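PDB 4G68: ABC transporter from Caldanaerobius, which probably serves as the extracellular solute-binding component of an ABC transporter, capturing xylan-derived sugars for uptake by this thermophilic bacterium. Local coordinates for residues C[266-271]-C[286-291]; C[154-159]-C[297-302]; C[167-172]-C[183-188]; C[313-318]-C[380-385]. All coordinates share one frame; numbering follows the deposited sequence.

Contact 1: C[266-271]-C[286-291]; sequences EFNQGK and VSDPSS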
loop_
_atom_site.group_PDB
_atom_site.type_symbol
_atom_site.label_atom_id
_atom_site.label_comp_id
_atom_site.label_asym_id
_atom_site.label_seq_id
_atom_site.Cartn_x
_atom_site.Cartn_y
_atom_site.Cartn_z
ATOM N N GLU C 266 0.653 -14.148 11.576
ATOM C CA GLU C 266 -0.614 -14.796 11.927
ATOM C C GLU C 266 -1.223 -15.533 10.737
ATOM O O GLU C 266 -1.412 -16.763 10.762
ATOM C CB GLU C 266 -1.618 -13.752 12.361
ATOM C CG GLU C 266 -1.989 -13.894 13.820
ATOM C CD GLU C 266 -3.115 -12.964 14.243
ATOM O OE1 GLU C 266 -3.778 -12.293 13.450
ATOM O OE2 GLU C 266 -3.335 -12.882 15.448
ATOM N N PHE C 267 -1.508 -14.758 9.690
ATOM C CA PHE C 267 -2.160 -15.281 8.503
ATOM C C PHE C 267 -1.359 -16.318 7.784
ATOM O O PHE C 267 -1.962 -17.265 7.270
ATOM C CB PHE C 267 -2.457 -14.185 7.511
ATOM C CG PHE C 267 -3.431 -14.592 6.426
ATOM C CD1 PHE C 267 -4.711 -15.028 6.748
ATOM C CD2 PHE C 267 -3.077 -14.513 5.094
ATOM C CE1 PHE C 267 -5.616 -15.370 5.751
ATOM C CE2 PHE C 267 -3.980 -14.819 4.086
ATOM C CZ PHE C 267 -5.249 -15.277 4.412
ATOM N N ASN C 268 -0.039 -16.129 7.720
ATOM C CA ASN C 268 0.825 -17.078 7.007
ATOM C C ASN C 268 1.063 -18.372 7.764
ATOM O O ASN C 268 1.495 -19.363 7.162
ATOM C CB ASN C 268 2.075 -16.451 6.297
ATOM C CG ASN C 268 3.313 -16.312 7.185
ATOM O OD1 ASN C 268 3.399 -16.823 8.295
ATOM N ND2 ASN C 268 4.310 -15.598 6.661
ATOM N N GLN C 269 0.755 -18.358 9.074
ATOM C CA GLN C 269 0.782 -19.585 9.885
ATOM C C GLN C 269 -0.569 -20.302 9.883
ATOM O O GLN C 269 -0.753 -21.301 10.568
ATOM C CB GLN C 269 1.241 -19.263 11.312
ATOM C CG GLN C 269 2.712 -18.847 11.395
ATOM C CD GLN C 269 3.663 -19.866 10.773
ATOM O OE1 GLN C 269 4.221 -19.652 9.673
ATOM N NE2 GLN C 269 3.849 -20.979 11.459
ATOM N N GLY C 270 -1.500 -19.791 9.093
ATOM C CA GLY C 270 -2.827 -20.426 8.939
ATOM C C GLY C 270 -3.752 -20.141 10.103
ATOM O O GLY C 270 -4.644 -20.912 10.392
ATOM N N LYS C 271 -3.541 -19.029 10.792
ATOM C CA LYS C 271 -4.264 -18.762 12.045
ATOM C C LYS C 271 -5.425 -17.785 11.898
ATOM O O LYS C 271 -6.027 -17.357 12.900
ATOM C CB LYS C 271 -3.306 -18.281 13.170
ATOM C CG LYS C 271 -2.243 -19.293 13.598
ATOM C CD LYS C 271 -1.408 -18.688 14.710
ATOM C CE LYS C 271 -0.287 -19.619 15.176
ATOM N NZ LYS C 271 -0.817 -20.522 16.230
ATOM N N VAL C 286 3.228 -16.020 0.166
ATOM C CA VAL C 286 3.625 -16.889 -0.931
ATOM C C VAL C 286 5.127 -16.840 -1.249
ATOM O O VAL C 286 5.627 -17.636 -2.061
ATOM C CB VAL C 286 2.753 -16.600 -2.171
ATOM C CG1 VAL C 286 1.278 -16.771 -1.807
ATOM C CG2 VAL C 286 2.984 -15.189 -2.739
ATOM N N SER C 287 5.850 -15.926 -0.613
ATOM C CA SER C 287 7.285 -15.878 -0.859
ATOM C C SER C 287 8.138 -16.103 0.377
ATOM O O SER C 287 9.230 -16.597 0.258
ATOM C CB SER C 287 7.667 -14.546 -1.509
ATOM O OG SER C 287 7.013 -14.408 -2.755
ATOM N N ASP C 288 7.645 -15.665 1.531
ATOM C CA ASP C 288 8.351 -15.831 2.812
ATOM C C ASP C 288 8.539 -17.323 3.058
ATOM O O ASP C 288 7.559 -18.074 3.042
ATOM C CB ASP C 288 7.499 -15.217 3.925
ATOM C CG ASP C 288 8.221 -15.125 5.247
ATOM O OD1 ASP C 288 9.094 -15.977 5.537
ATOM O OD2 ASP C 288 7.899 -14.193 5.996
ATOM N N PRO C 289 9.792 -17.766 3.289
ATOM C CA PRO C 289 10.031 -19.185 3.450
ATOM C C PRO C 289 9.309 -19.803 4.646
ATOM O O PRO C 289 9.145 -21.019 4.655
ATOM C CB PRO C 289 11.560 -19.262 3.631
ATOM C CG PRO C 289 12.097 -17.980 3.087
ATOM C CD PRO C 289 11.038 -16.989 3.461
ATOM N N SER C 290 8.882 -18.973 5.604
ATOM C CA SER C 290 8.221 -19.409 6.866
ATOM C C SER C 290 6.757 -19.746 6.626
ATOM O O SER C 290 6.145 -20.497 7.404
ATOM C CB SER C 290 8.252 -18.293 7.923
ATOM O OG SER C 290 9.549 -18.128 8.458
ATOM N N SER C 291 6.197 -19.173 5.556
ATOM C CA SER C 291 4.776 -19.375 5.272
ATOM C C SER C 291 4.362 -20.847 5.188
ATOM O O SER C 291 5.077 -21.674 4.595
ATOM C CB SER C 291 4.358 -18.636 4.012
ATOM O OG SER C 291 2.946 -18.788 3.820
#
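N268 and S291 bring their backbones closest together, with 4.9 Å from N268 CA to S291 CA, where the end of helix 260-268 meets the loop before strand 297-300. The first torsion of N268 (chi1 87°) sets CG between its own backbone N and carbonyl carbon and lays the side chain against S291. N268 CB lies 3.5 Å from S291 OG, and N268 CG approaches S291 CA to 3.9 Å. The hydrogen bonds of the S291 hydroxyl go to F285 O and V293 N, and its contact with N268 CB is a packing one. Two chain-turning motifs face each other here. A Schellman motif ends helix 260-268, with K271 N bonded to E266 O and G270 N to F267 O, each at 3.1 Å, and G270 at positive phi. Opposite, D288 starts an Asx turn: its OD1 is met from above the carboxylate plane by S290 N at 3.0 Å, inside a type I turn that S291 N closes on D288 O. Cutting N268 back to an alanine would probably open a gap beside S291 CA and on the D288 side, where the amide now lies. The side chain of Q269 reaches S290, and a backbone hydrogen bond between N268 and L292 joins the helix end to the loop.

Contact 2: C[154-159]-C[297-302]; sequences ASVLYI and IEAVRF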
loop_
_atom_site.group_PDB
_atom_site.type_symbol
_atom_site.label_atom_id
_atom_site.label_comp_id
_atom_site.label_asym_id
_atom_site.label_seq_id
_atom_site.Cartn_x
_atom_site.Cartn_y
_atom_site.Cartn_z
ATOM N N ALA C 154 -2.713 -2.063 -4.808
ATOM C CA ALA C 154 -4.111 -2.362 -5.035
ATOM C C ALA C 154 -4.602 -3.029 -3.757
ATOM O O ALA C 154 -3.830 -3.763 -3.104
ATOM C CB ALA C 154 -4.246 -3.302 -6.239
ATOM N N SER C 155 -5.860 -2.761 -3.405
ATOM C CA SER C 155 -6.468 -3.425 -2.203
ATOM C C SER C 155 -6.850 -4.868 -2.490
ATOM O O SER C 155 -7.516 -5.133 -3.520
ATOM C CB SER C 155 -7.698 -2.653 -1.698
ATOM O OG SER C 155 -8.561 -2.230 -2.788
ATOM N N VAL C 156 -6.581 -5.776 -1.540
ATOM C CA VAL C 156 -6.881 -7.186 -1.787
ATOM C C VAL C 156 -7.506 -7.805 -0.548
ATOM O O VAL C 156 -6.990 -7.581 0.540
ATOM C CB VAL C 156 -5.589 -7.984 -2.054
ATOM C CG1 VAL C 156 -5.871 -9.483 -2.268
ATOM C CG2 VAL C 156 -4.860 -7.410 -3.269
ATOM N N LEU C 157 -8.580 -8.621 -0.742
ATOM C CA LEU C 157 -9.043 -9.547 0.287
ATOM C C LEU C 157 -8.361 -10.890 0.016
ATOM O O LEU C 157 -8.564 -11.524 -1.037
ATOM C CB LEU C 157 -10.599 -9.641 0.331
ATOM C CG LEU C 157 -11.284 -10.638 1.309
ATOM C CD1 LEU C 157 -10.905 -10.426 2.773
ATOM C CD2 LEU C 157 -12.793 -10.596 1.116
ATOM N N TYR C 158 -7.588 -11.358 1.005
ATOM C CA TYR C 158 -6.950 -12.672 0.951
ATOM C C TYR C 158 -7.824 -13.665 1.682
ATOM O O TYR C 158 -8.224 -13.412 2.807
ATOM C CB TYR C 158 -5.574 -12.624 1.628
ATOM C CG TYR C 158 -4.629 -11.654 0.968
ATOM C CD1 TYR C 158 -3.791 -12.062 -0.058
ATOM C CD2 TYR C 158 -4.521 -10.341 1.416
ATOM C CE1 TYR C 158 -2.894 -11.179 -0.657
ATOM C CE2 TYR C 158 -3.637 -9.446 0.816
ATOM C CZ TYR C 158 -2.832 -9.868 -0.198
ATOM O OH TYR C 158 -1.953 -8.963 -0.757
ATOM N N ILE C 159 -8.108 -14.797 1.019
ATOM C CA ILE C 159 -8.959 -15.868 1.535
ATOM C C ILE C 159 -8.079 -17.110 1.724
ATOM O O ILE C 159 -7.474 -17.577 0.755
ATOM C CB ILE C 159 -10.070 -16.193 0.460
ATOM C CG1 ILE C 159 -10.881 -14.956 0.143
ATOM C CG2 ILE C 159 -10.968 -17.396 0.825
ATOM C CD1 ILE C 159 -11.500 -14.395 1.397
ATOM N N ILE C 297 -3.962 -19.829 -0.768
ATOM C CA ILE C 297 -4.453 -18.412 -0.714
ATOM C C ILE C 297 -4.994 -17.882 -2.037
ATOM O O ILE C 297 -4.324 -17.985 -3.108
ATOM C CB ILE C 297 -3.340 -17.405 -0.249
ATOM C CG1 ILE C 297 -2.813 -17.704 1.192
ATOM C CG2 ILE C 297 -3.750 -15.916 -0.544
ATOM C CD1 ILE C 297 -3.817 -18.222 2.228
ATOM N N GLU C 298 -6.191 -17.288 -1.950
ATOM C CA GLU C 298 -6.903 -16.684 -3.078
ATOM C C GLU C 298 -7.071 -15.181 -2.805
ATOM O O GLU C 298 -7.427 -14.780 -1.669
ATOM C CB GLU C 298 -8.292 -17.295 -3.203
ATOM C CG GLU C 298 -8.968 -17.001 -4.514
ATOM C CD GLU C 298 -10.458 -17.326 -4.502
ATOM O OE1 GLU C 298 -10.957 -17.841 -3.471
ATOM O OE2 GLU C 298 -11.119 -17.035 -5.519
ATOM N N ALA C 299 -6.794 -14.371 -3.831
ATOM C CA ALA C 299 -7.026 -12.938 -3.831
ATOM C C ALA C 299 -8.354 -12.603 -4.553
ATOM O O ALA C 299 -8.576 -12.984 -5.716
ATOM C CB ALA C 299 -5.863 -12.207 -4.538
ATOM N N VAL C 300 -9.208 -11.862 -3.853
ATOM C CA VAL C 300 -10.474 -11.304 -4.369
ATOM C C VAL C 300 -10.639 -9.776 -4.092
ATOM O O VAL C 300 -9.976 -9.205 -3.231
ATOM C CB VAL C 300 -11.717 -12.128 -3.877
ATOM C CG1 VAL C 300 -11.556 -13.624 -4.188
ATOM C CG2 VAL C 300 -11.985 -11.911 -2.382
ATOM N N ARG C 301 -11.494 -9.134 -4.869
ATOM C CA ARG C 301 -11.923 -7.770 -4.610
ATOM C C ARG C 301 -12.584 -7.669 -3.270
ATOM O O ARG C 301 -13.110 -8.672 -2.755
ATOM C CB ARG C 301 -12.966 -7.360 -5.634
ATOM C CG ARG C 301 -12.334 -7.037 -6.969
ATOM C CD ARG C 301 -13.376 -6.519 -7.925
ATOM N NE ARG C 301 -12.699 -6.420 -9.190
ATOM C CZ ARG C 301 -12.954 -7.207 -10.214
ATOM N NH1 ARG C 301 -13.915 -8.129 -10.101
ATOM N NH2 ARG C 301 -12.268 -7.051 -11.338
ATOM N N PHE C 302 -12.593 -6.478 -2.699
ATOM C CA PHE C 302 -13.425 -6.279 -1.487
ATOM C C PHE C 302 -14.868 -6.430 -1.951
ATOM O O PHE C 302 -15.159 -6.130 -3.119
ATOM C CB PHE C 302 -13.160 -4.934 -0.809
ATOM C CG PHE C 302 -13.700 -4.861 0.602
ATOM C CD1 PHE C 302 -12.957 -5.363 1.713
ATOM C CD2 PHE C 302 -15.003 -4.372 0.819
ATOM C CE1 PHE C 302 -13.475 -5.308 2.999
ATOM C CE2 PHE C 302 -15.528 -4.329 2.102
ATOM C CZ PHE C 302 -14.771 -4.775 3.184
HETATM O O HOH W 1 -10.201 -4.336 -3.727
#
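Strand 297-300 is an antiparallel partner of the long strand 144-160 in the mixed sheet, and L157-V300 and I159-E298 are its hydrogen-bonded pairs. The two strand directions lie 152° apart. L157 N reaches V300 O at 2.9 Å, and V300 N returns a nearly straight bond (173° at the hydrogen) to L157 O, also at 2.9 Å. At the next hydrogen-bonded pair, two residues on, I159 N gives a bond to E298 O at 2.8 Å and E298 N one to I159 O at 3.0 Å. Between them Y158 and A299 form a non-hydrogen-bonded pair, where the CA-H groups of both residues point at carbonyl oxygens across the gap.

On the Y158-A299 face, V156 turns CG1 anti to its backbone N (chi1 178°). That methyl sits over the centre of the Y158 ring and meets A299 CB at 3.5 Å, so it touches both the ring face and the partner strand. I297 comes to the same ring at its edge, CG2 to Y158 CD1 3.9 Å. The other face carries L157 and V300 side by side, L157 CB 3.8 Å from V300 CG2, with I159 CG1 crossing the same methyl. Beyond the pairing, a water donates to S155 O at 2.8 Å, also bonds S155 OG, and weakly accepts from F302 N.

Strand 274-278 flanks 144-160 as well, with backbone bonds from V156 and Y158 to it; helix 372-382 covers A299 and I297, and helix 201-215 packs on S155 and F302.

Contact 3: C[167-172]-C[183-188]; sequences YNVKVP and KTFKSK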
loop_
_atom_site.group_PDB
_atom_site.type_symbol
_atom_site.label_atom_id
_atom_site.label_comp_id
_atom_site.label_asym_id
_atom_site.label_seq_id
_atom_site.Cartn_x
_atom_site.Cartn_y
_atom_site.Cartn_z
ATOM N N TYR C 167 -14.455 -25.464 7.121
ATOM C CA TYR C 167 -15.686 -25.065 7.812
ATOM C C TYR C 167 -16.888 -24.844 6.938
ATOM O O TYR C 167 -17.891 -24.353 7.425
ATOM C CB TYR C 167 -15.428 -23.841 8.660
ATOM C CG TYR C 167 -14.409 -24.166 9.693
ATOM C CD1 TYR C 167 -14.779 -24.789 10.876
ATOM C CD2 TYR C 167 -13.052 -23.919 9.454
ATOM C CE1 TYR C 167 -13.824 -25.125 11.829
ATOM C CE2 TYR C 167 -12.086 -24.244 10.393
ATOM C CZ TYR C 167 -12.461 -24.841 11.582
ATOM O OH TYR C 167 -11.472 -25.141 12.505
ATOM N N ASN C 168 -16.789 -25.314 5.697
ATOM C CA ASN C 168 -17.707 -25.043 4.564
ATOM C C ASN C 168 -18.179 -23.602 4.306
ATOM O O ASN C 168 -19.045 -23.390 3.445
ATOM C CB ASN C 168 -18.884 -26.034 4.450
ATOM C CG ASN C 168 -19.351 -26.175 3.006
ATOM O OD1 ASN C 168 -18.604 -25.789 2.093
ATOM N ND2 ASN C 168 -20.555 -26.734 2.788
ATOM N N VAL C 169 -17.579 -22.617 4.980
ATOM C CA VAL C 169 -18.052 -21.206 4.835
ATOM C C VAL C 169 -17.921 -20.760 3.411
ATOM O O VAL C 169 -16.917 -21.046 2.850
ATOM C CB VAL C 169 -17.214 -20.272 5.731
ATOM C CG1 VAL C 169 -17.850 -18.903 5.799
ATOM C CG2 VAL C 169 -17.173 -20.862 7.119
ATOM N N LYS C 170 -18.931 -20.101 2.812
ATOM C CA LYS C 170 -18.717 -19.656 1.408
ATOM C C LYS C 170 -17.914 -18.412 1.483
ATOM O O LYS C 170 -18.056 -17.688 2.508
ATOM C CB LYS C 170 -19.998 -19.360 0.619
ATOM C CG LYS C 170 -20.617 -20.557 -0.091
ATOM C CD LYS C 170 -21.528 -20.108 -1.250
ATOM C CE LYS C 170 -22.962 -19.800 -0.811
ATOM N NZ LYS C 170 -23.910 -20.970 -0.879
ATOM N N VAL C 171 -17.114 -18.169 0.425
ATOM C CA VAL C 171 -16.308 -16.969 0.300
ATOM C C VAL C 171 -17.295 -15.808 0.112
ATOM O O VAL C 171 -18.178 -15.844 -0.751
ATOM C CB VAL C 171 -15.278 -17.028 -0.847
ATOM C CG1 VAL C 171 -14.586 -15.680 -1.043
ATOM C CG2 VAL C 171 -14.222 -18.108 -0.611
ATOM N N PRO C 172 -17.206 -14.802 0.950
ATOM C CA PRO C 172 -18.248 -13.776 0.805
ATOM C C PRO C 172 -18.014 -12.824 -0.404
ATOM O O PRO C 172 -16.895 -12.424 -0.668
ATOM C CB PRO C 172 -18.140 -13.028 2.125
ATOM C CG PRO C 172 -16.657 -13.063 2.437
ATOM C CD PRO C 172 -16.240 -14.473 2.019
ATOM N N LYS C 183 -19.120 -13.929 11.531
ATOM C CA LYS C 183 -19.862 -14.571 12.648
ATOM C C LYS C 183 -19.690 -16.102 12.714
ATOM O O LYS C 183 -19.554 -16.651 13.836
ATOM C CB LYS C 183 -21.316 -14.240 12.537
ATOM C CG LYS C 183 -21.606 -12.866 13.080
ATOM C CD LYS C 183 -23.009 -12.449 12.731
ATOM C CE LYS C 183 -23.296 -11.098 13.339
ATOM N NZ LYS C 183 -24.662 -10.597 12.915
ATOM N N THR C 184 -19.738 -16.758 11.534
ATOM C CA THR C 184 -19.592 -18.224 11.421
ATOM C C THR C 184 -18.228 -18.669 11.908
ATOM O O THR C 184 -18.144 -19.508 12.805
ATOM C CB THR C 184 -19.922 -18.756 9.985
ATOM O OG1 THR C 184 -21.245 -18.307 9.606
ATOM C CG2 THR C 184 -19.884 -20.304 9.910
ATOM N N PHE C 185 -17.153 -18.066 11.384
ATOM C CA PHE C 185 -15.805 -18.422 11.844
ATOM C C PHE C 185 -15.588 -18.227 13.323
ATOM O O PHE C 185 -14.971 -19.055 13.993
ATOM C CB PHE C 185 -14.718 -17.652 11.082
ATOM C CG PHE C 185 -14.478 -18.189 9.696
ATOM C CD1 PHE C 185 -14.003 -19.511 9.508
ATOM C CD2 PHE C 185 -14.701 -17.384 8.568
ATOM C CE1 PHE C 185 -13.767 -20.009 8.227
ATOM C CE2 PHE C 185 -14.454 -17.888 7.287
ATOM C CZ PHE C 185 -13.992 -19.196 7.117
ATOM N N LYS C 186 -16.114 -17.131 13.834
ATOM C CA LYS C 186 -15.954 -16.821 15.243
ATOM C C LYS C 186 -16.574 -17.904 16.075
ATOM O O LYS C 186 -15.992 -18.283 17.085
ATOM C CB LYS C 186 -16.594 -15.467 15.534
ATOM C CG LYS C 186 -16.665 -15.063 16.999
ATOM C CD LYS C 186 -15.291 -14.788 17.587
ATOM C CE LYS C 186 -15.362 -13.933 18.852
ATOM N NZ LYS C 186 -13.986 -13.675 19.384
ATOM N N SER C 187 -17.754 -18.383 15.649
ATOM C CA SER C 187 -18.498 -19.472 16.325
ATOM C C SER C 187 -17.816 -20.847 16.197
ATOM O O SER C 187 -18.126 -21.732 16.995
ATOM C CB SER C 187 -19.960 -19.543 15.851
ATOM O OG SER C 187 -20.113 -20.029 14.516
ATOM N N LYS C 188 -16.887 -21.003 15.241
ATOM C CA LYS C 188 -15.941 -22.183 15.165
ATOM C C LYS C 188 -14.568 -22.037 15.912
ATOM O O LYS C 188 -13.672 -22.932 15.869
ATOM C CB LYS C 188 -15.723 -22.588 13.694
ATOM C CG LYS C 188 -17.011 -22.998 12.986
ATOM C CD LYS C 188 -17.550 -24.318 13.551
ATOM C CE LYS C 188 -18.211 -25.121 12.447
ATOM N NZ LYS C 188 -19.373 -24.385 11.862
#
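T184 O takes two bonds at the end of helix 175-187, from S187 OG at 2.7 Å and from K188 N at 3.1 Å. The serine hydroxyl arrives well off the C=O direction, at 123°, tilted from the carbonyl plane, while the amide supplies the regular helical bond. Against this last turn the loop joining two successive helices, 161-166 and 175-187, folds back on the second, at the surface of the protein, about 27 Å from the chain's centre to that of the contact. V169 packs on the helix from the loop side. With CG1 anti to the backbone N (chi1 -169°), it puts CG2 over one face of the F185 ring, offset toward the rim, in a CH-pi contact 3.9 Å from the F185 ring centroid and 24° off the normal, while V169 CG1 sits outside the rim, 3.8 Å from F185 CE2. The same V169 CG2 also meets T184 CG2, at 3.9 Å. The Y167 ring reaches the edge of F185, with Y167 CD2 4.2 Å from F185 CE1. F164 adds an edge-to-face partner from helix 161-166. With an alanine in place of F185, V169 CG2 would probably lose the flat surface under it and a gap would open between loop and helix. K188 bends along its chain and slides past Y167 in the opposite direction, its CG 3.6 Å from Y167 CD1 and its CB, CD and CE also against that side of the ring.

Contact 4: C[313-318]-C[380-385]; sequences TEYIGG and NIVANA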
loop_
_atom_site.group_PDB
_atom_site.type_symbol
_atom_site.label_atom_id
_atom_site.label_comp_id
_atom_site.label_asym_id
_atom_site.label_seq_id
_atom_site.Cartn_x
_atom_site.Cartn_y
_atom_site.Cartn_z
ATOM N N THR C 313 -15.865 -2.395 -8.803
ATOM C CA THR C 313 -14.498 -2.661 -9.303
ATOM C C THR C 313 -13.460 -1.587 -8.862
ATOM O O THR C 313 -12.254 -1.729 -9.112
ATOM C CB THR C 313 -14.446 -2.692 -10.834
ATOM O OG1 THR C 313 -14.668 -1.359 -11.302
ATOM C CG2 THR C 313 -15.519 -3.676 -11.458
ATOM N N GLU C 314 -13.931 -0.503 -8.262
ATOM C CA GLU C 314 -13.011 0.527 -7.751
ATOM C C GLU C 314 -12.154 -0.070 -6.650
ATOM O O GLU C 314 -12.629 -0.867 -5.832
ATOM C CB GLU C 314 -13.760 1.767 -7.209
ATOM C CG GLU C 314 -14.864 2.358 -8.100
ATOM C CD GLU C 314 -15.639 3.503 -7.442
ATOM O OE1 GLU C 314 -15.649 3.601 -6.211
ATOM O OE2 GLU C 314 -16.216 4.373 -8.153
ATOM N N TYR C 315 -10.892 0.362 -6.599
ATOM C CA TYR C 315 -9.979 -0.128 -5.581
ATOM C C TYR C 315 -9.172 0.971 -4.921
ATOM O O TYR C 315 -9.023 2.065 -5.485
ATOM C CB TYR C 315 -9.105 -1.244 -6.150
ATOM C CG TYR C 315 -8.123 -0.847 -7.215
ATOM C CD1 TYR C 315 -8.469 -0.856 -8.572
ATOM C CD2 TYR C 315 -6.805 -0.527 -6.860
ATOM C CE1 TYR C 315 -7.538 -0.522 -9.568
ATOM C CE2 TYR C 315 -5.865 -0.155 -7.829
ATOM C CZ TYR C 315 -6.222 -0.150 -9.178
ATOM O OH TYR C 315 -5.264 0.165 -10.109
ATOM N N ILE C 316 -8.759 0.714 -3.681
ATOM C CA ILE C 316 -7.801 1.576 -3.019
ATOM C C ILE C 316 -6.425 1.122 -3.525
ATOM O O ILE C 316 -6.066 -0.070 -3.462
ATOM C CB ILE C 316 -7.911 1.438 -1.472
ATOM C CG1 ILE C 316 -9.297 1.884 -0.974
ATOM C CG2 ILE C 316 -6.729 2.112 -0.736
ATOM C CD1 ILE C 316 -9.466 3.392 -0.896
ATOM N N GLY C 317 -5.636 2.059 -4.028
ATOM C CA GLY C 317 -4.243 1.757 -4.414
ATOM C C GLY C 317 -3.882 2.757 -5.567
ATOM O O GLY C 317 -4.349 3.911 -5.588
ATOM N N GLY C 318 -3.070 2.352 -6.558
ATOM C CA GLY C 318 -2.609 3.327 -7.601
ATOM C C GLY C 318 -1.092 3.215 -7.726
ATOM O O GLY C 318 -0.477 2.445 -6.976
ATOM N N ASN C 380 -8.172 -10.687 -10.714
ATOM C CA ASN C 380 -9.336 -10.456 -9.857
ATOM C C ASN C 380 -9.500 -9.031 -9.366
ATOM O O ASN C 380 -10.622 -8.668 -9.013
ATOM C CB ASN C 380 -9.338 -11.396 -8.671
ATOM C CG ASN C 380 -9.547 -12.855 -9.089
ATOM O OD1 ASN C 380 -9.613 -13.182 -10.301
ATOM N ND2 ASN C 380 -9.603 -13.752 -8.087
ATOM N N ILE C 381 -8.426 -8.221 -9.325
ATOM C CA ILE C 381 -8.543 -6.864 -8.768
ATOM C C ILE C 381 -8.234 -5.740 -9.749
ATOM O O ILE C 381 -9.074 -4.823 -9.984
ATOM C CB ILE C 381 -7.688 -6.638 -7.457
ATOM C CG1 ILE C 381 -8.231 -7.451 -6.283
ATOM C CG2 ILE C 381 -7.768 -5.175 -7.024
ATOM C CD1 ILE C 381 -7.605 -8.809 -6.124
ATOM N N VAL C 382 -7.028 -5.768 -10.298
ATOM C CA VAL C 382 -6.637 -4.617 -11.063
ATOM C C VAL C 382 -7.318 -4.526 -12.462
ATOM O O VAL C 382 -7.841 -3.480 -12.821
ATOM C CB VAL C 382 -5.105 -4.451 -11.112
ATOM C CG1 VAL C 382 -4.771 -3.138 -11.804
ATOM C CG2 VAL C 382 -4.522 -4.413 -9.696
ATOM N N ALA C 383 -7.315 -5.637 -13.203
ATOM C CA ALA C 383 -7.858 -5.692 -14.589
ATOM C C ALA C 383 -9.301 -5.158 -14.721
ATOM O O ALA C 383 -10.174 -5.504 -13.926
ATOM C CB ALA C 383 -7.765 -7.128 -15.115
ATOM N N ASN C 384 -9.523 -4.315 -15.735
ATOM C CA ASN C 384 -10.816 -3.675 -16.023
ATOM C C ASN C 384 -11.434 -2.818 -14.897
ATOM O O ASN C 384 -12.600 -2.448 -14.980
ATOM C CB ASN C 384 -11.810 -4.698 -16.587
ATOM C CG ASN C 384 -11.321 -5.311 -17.893
ATOM O OD1 ASN C 384 -10.796 -4.608 -18.760
ATOM N ND2 ASN C 384 -11.444 -6.622 -18.021
ATOM N N ALA C 385 -10.644 -2.500 -13.858
ATOM C CA ALA C 385 -11.133 -1.709 -12.735
ATOM C C ALA C 385 -11.645 -0.358 -13.226
ATOM O O ALA C 385 -11.063 0.252 -14.128
ATOM C CB ALA C 385 -10.029 -1.510 -11.683
HETATM O O HOH W 2 -11.372 -4.099 -8.263
#
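Y315 and T313 both turn their first side-chain group in between the backbone N and carbonyl carbon (chi1 67° and 69°), and this aims the Y315 ring and the T313 hydroxyl at the segment that follows helix 372-382. A385 receives both: its CB lies in the plane of the Y315 ring, at its edge, 3.4 Å from Y315 CE1 and 3.4 Å from T313 O as well, while T313 OG1 lies along its backbone. T313 O also sits at the edge of the Y315 ring, in its plane. At the far end of the ring, Y315 OH rests 3.7 Å from V382 CG1, while nearer the backbone Y315 CB faces I381 CG2 at 4.2 Å.

The hydrogen bonds of T313 OG1 go to D311 OD1 and K386 N. One water bridges two backbone carbonyls, donating to T313 O at 2.7 Å and to I381 O at 3.0 Å. A385 is placed by a type II turn, closed by A385 N on V382 O at 3.1 Å, with N384 at positive phi.

The chain after A385 then pairs with 313-318, Y315 with G387 and V389 and G317 with V389. Segment 313-318 leads into strand 317-325, which pairs with both 98-102 and 144-160 in the mixed sheet and so probably runs between the two lobes, as in other solute-binding proteins.

Contact 2 is central in space: its centre lies about 16 Å from that of contact 1, 17 Å from contact 3 and 11 Å from contact 4, and it touches all three. F267 packs on Y158 and I297, V171 on I159, and N380 and I316 probably bond to A299 and S155. Contacts 1 and 3 do not meet, their nearest atoms being about 8 Å apart. Along the chain, contacts 3 and 1 both fall between the two strands of contact 2; contact 4 follows. Strands 144-160 and 317-325 are neighbours in one sheet; the helix-end and loop contacts 1 and 3 lie farther from the chain's centre than this region shared by contacts 2 and 4, which probably belongs to the framework of the solute-binding fold.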